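Local coordinates for protein (R)-specific enoyl-CoA hydratase (Aeromonas punctata, PDB 1IQ6) that catalyses the hydration of short-chain trans-2-enoyl-CoA, four to six carbons long, to (3R)-3-hydroxyacyl-CoA, and works as a homodimer, at residues 68-73 with 110-115. Sequence-based numbering, arbitrary orientation.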
ATOM      1  N   GLN B  68     -10.832  -9.670   4.714  1.00 23.62           N
ATOM      2  CA  GLN B  68     -12.234  -9.781   5.086  1.00 25.57           C
ATOM      3  C   GLN B  68     -13.041 -10.797   4.283  1.00 25.62           C
ATOM      4  O   GLN B  68     -13.986 -11.390   4.806  1.00 27.31           O
ATOM      5  CB  GLN B  68     -12.908  -8.409   4.983  1.00 28.27           C
ATOM      6  CG  GLN B  68     -12.302  -7.350   5.890  1.00 31.28           C
ATOM      7  CD  GLN B  68     -12.526  -7.636   7.364  1.00 33.38           C
ATOM      8  OE1 GLN B  68     -11.977  -6.954   8.229  1.00 35.65           O
ATOM      9  NE2 GLN B  68     -13.339  -8.643   7.657  1.00 36.18           N
ATOM     10  N   GLN B  69     -12.667 -11.016   3.027  1.00 23.20           N
ATOM     11  CA  GLN B  69     -13.423 -11.936   2.188  1.00 21.93           C
ATOM     12  C   GLN B  69     -12.684 -13.104   1.544  1.00 21.29           C
ATOM     13  O   GLN B  69     -13.093 -14.256   1.690  1.00 20.83           O
ATOM     14  CB  GLN B  69     -14.139 -11.149   1.086  1.00 22.49           C
ATOM     15  CG  GLN B  69     -15.252 -10.244   1.592  1.00 23.88           C
ATOM     16  CD  GLN B  69     -15.929  -9.476   0.476  1.00 24.60           C
ATOM     17  OE1 GLN B  69     -16.328 -10.052  -0.540  1.00 25.21           O
ATOM     18  NE2 GLN B  69     -16.070  -8.169   0.659  1.00 25.71           N
ATOM     19  N   LEU B  70     -11.600 -12.814   0.833  1.00 18.54           N
ATOM     20  CA  LEU B  70     -10.877 -13.868   0.129  1.00 18.12           C
ATOM     21  C   LEU B  70      -9.371 -13.620   0.088  1.00 17.17           C
ATOM     22  O   LEU B  70      -8.922 -12.657  -0.532  1.00 15.12           O
ATOM     23  CB  LEU B  70     -11.422 -13.946  -1.297  1.00 17.69           C
ATOM     24  CG  LEU B  70     -10.930 -15.054  -2.224  1.00 15.67           C
ATOM     25  CD1 LEU B  70     -11.503 -16.390  -1.765  1.00 17.96           C
ATOM     26  CD2 LEU B  70     -11.373 -14.755  -3.649  1.00 16.42           C
ATOM     27  N   PRO B  71      -8.568 -14.508   0.709  1.00 17.72           N
ATOM     28  CA  PRO B  71      -8.939 -15.725   1.444  1.00 19.23           C
ATOM     29  C   PRO B  71      -9.802 -15.466   2.675  1.00 21.29           C
ATOM     30  O   PRO B  71     -10.547 -16.344   3.115  1.00 23.24           O
ATOM     31  CB  PRO B  71      -7.585 -16.333   1.808  1.00 19.09           C
ATOM     32  CG  PRO B  71      -6.684 -15.842   0.712  1.00 18.75           C
ATOM     33  CD  PRO B  71      -7.105 -14.401   0.606  1.00 17.81           C
ATOM     34  N   GLY B  72      -9.686 -14.268   3.240  1.00 22.41           N
ATOM     35  CA  GLY B  72     -10.491 -13.927   4.398  1.00 23.97           C
ATOM     36  C   GLY B  72      -9.809 -13.910   5.753  1.00 25.14           C
ATOM     37  O   GLY B  72      -8.586 -13.902   5.860  1.00 24.08           O
ATOM     38  N   LYS B  73     -10.643 -13.901   6.790  1.00 27.35           N
ATOM     39  CA  LYS B  73     -10.229 -13.872   8.190  1.00 28.90           C
ATOM     40  C   LYS B  73      -9.032 -14.763   8.514  1.00 28.25           C
ATOM     41  O   LYS B  73      -9.051 -15.965   8.255  1.00 29.09           O
ATOM     42  CB  LYS B  73     -11.424 -14.272   9.062  1.00 30.56           C
ATOM     43  CG  LYS B  73     -11.169 -14.318  10.556  1.00 32.82           C
ATOM     44  CD  LYS B  73     -12.391 -14.883  11.280  1.00 35.54           C
ATOM     45  CE  LYS B  73     -12.184 -14.984  12.785  1.00 37.16           C
ATOM     46  NZ  LYS B  73     -12.153 -13.654  13.456  1.00 38.71           N
ATOM     47  N   ALA B 110      -1.442 -18.680  -1.007  1.00 16.68           N
ATOM     48  CA  ALA B 110      -2.244 -18.429  -2.190  1.00 15.62           C
ATOM     49  C   ALA B 110      -1.746 -17.193  -2.914  1.00 14.58           C
ATOM     50  O   ALA B 110      -1.219 -16.267  -2.295  1.00 15.11           O
ATOM     51  CB  ALA B 110      -3.710 -18.232  -1.805  1.00 17.07           C
ATOM     52  N   THR B 111      -1.888 -17.200  -4.232  1.00 13.53           N
ATOM     53  CA  THR B 111      -1.516 -16.045  -5.034  1.00 13.62           C
ATOM     54  C   THR B 111      -2.814 -15.551  -5.657  1.00 12.57           C
ATOM     55  O   THR B 111      -3.643 -16.346  -6.101  1.00 13.66           O
ATOM     56  CB  THR B 111      -0.513 -16.408  -6.144  1.00 14.30           C
ATOM     57  OG1 THR B 111       0.700 -16.878  -5.546  1.00 17.47           O
ATOM     58  CG2 THR B 111      -0.203 -15.186  -7.007  1.00 15.69           C
ATOM     59  N   LEU B 112      -3.001 -14.234  -5.662  1.00 12.43           N
ATOM     60  CA  LEU B 112      -4.208 -13.647  -6.228  1.00 11.36           C
ATOM     61  C   LEU B 112      -3.894 -12.443  -7.097  1.00 11.57           C
ATOM     62  O   LEU B 112      -2.981 -11.677  -6.798  1.00 12.36           O
ATOM     63  CB  LEU B 112      -5.163 -13.193  -5.114  1.00 11.82           C
ATOM     64  CG  LEU B 112      -5.612 -14.206  -4.055  1.00 11.46           C
ATOM     65  CD1 LEU B 112      -4.628 -14.184  -2.891  1.00 12.18           C
ATOM     66  CD2 LEU B 112      -7.023 -13.869  -3.570  1.00 12.12           C
ATOM     67  N   THR B 113      -4.640 -12.287  -8.184  1.00 12.41           N
ATOM     68  CA  THR B 113      -4.466 -11.120  -9.035  1.00 12.61           C
ATOM     69  C   THR B 113      -5.315 -10.045  -8.358  1.00 13.56           C
ATOM     70  O   THR B 113      -6.452 -10.298  -7.954  1.00 13.26           O
ATOM     71  CB  THR B 113      -4.942 -11.400 -10.473  1.00 15.29           C
ATOM     72  OG1 THR B 113      -3.957 -12.206 -11.136  1.00 18.81           O
ATOM     73  CG2 THR B 113      -5.138 -10.107 -11.253  1.00 17.26           C
ATOM     74  N   THR B 114      -4.741  -8.856  -8.216  1.00 10.70           N
ATOM     75  CA  THR B 114      -5.393  -7.736  -7.544  1.00 10.74           C
ATOM     76  C   THR B 114      -5.493  -6.540  -8.484  1.00 11.30           C
ATOM     77  O   THR B 114      -4.478  -6.032  -8.956  1.00 11.65           O
ATOM     78  CB  THR B 114      -4.583  -7.351  -6.298  1.00 10.61           C
ATOM     79  OG1 THR B 114      -3.244  -7.020  -6.687  1.00 11.35           O
ATOM     80  CG2 THR B 114      -4.528  -8.526  -5.327  1.00 12.70           C
ATOM     81  N   ARG B 115      -6.718  -6.092  -8.740  1.00 11.18           N
ATOM     82  CA  ARG B 115      -6.948  -4.978  -9.652  1.00 10.69           C
ATOM     83  C   ARG B 115      -7.898  -3.915  -9.129  1.00 10.38           C
ATOM     84  O   ARG B 115      -8.830  -4.212  -8.389  1.00 11.03           O
ATOM     85  CB  ARG B 115      -7.499  -5.514 -10.978  1.00 11.96           C
ATOM     86  CG  ARG B 115      -6.532  -6.455 -11.654  1.00 14.22           C
ATOM     87  CD  ARG B 115      -7.038  -7.040 -12.954  1.00 20.16           C
ATOM     88  NE  ARG B 115      -5.942  -7.770 -13.584  1.00 24.28           N
ATOM     89  CZ  ARG B 115      -6.071  -8.633 -14.585  1.00 26.42           C
ATOM     90  NH1 ARG B 115      -4.994  -9.233 -15.075  1.00 25.08           N
ATOM     91  NH2 ARG B 115      -7.264  -8.907 -15.087  1.00 26.09           N
TER
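Leu112 points one methyl, CD2, at the cis peptide between Leu70 and Pro71. The contact belongs to the hot dog fold of the MaoC family, in which an antiparallel sheet wraps around a long helix. Here the loop that leaves helix 55-68 packs against the inner side of strand 109-117. Three groups of the loop meet the same methyl. Leu112 CD2 lies 3.8 Å from Leu70 O. Leu70 CG is 4.3 Å from Leu112 CD2. Pro71 CD approaches Leu112 CD2 to 4.2 Å. No hydrogen bond crosses; the contacts are van der Waals. In the Leu112 side chain, CG lies beside the backbone N (chi1 -55°), anti to the carbonyl carbon. Ala110, two residues before Leu112, also turns its CB toward the loop but stops short of contact. Leu66 of the helix and Val131 of strand 123-132 each touch both Leu112 and Pro71, while Leu70 rests on Leu6 and Gln10. Backbone hydrogen bonding to Ala129 holds Leu112 in the sheet. Past the cis proline, Gly72 takes a positive phi (105°) as the chain turns toward strand 76-84. Gly72 is backbone hydrogen-bonded to Leu66, and its carbonyl O accepts a hydrogen bond from Ser75 OG.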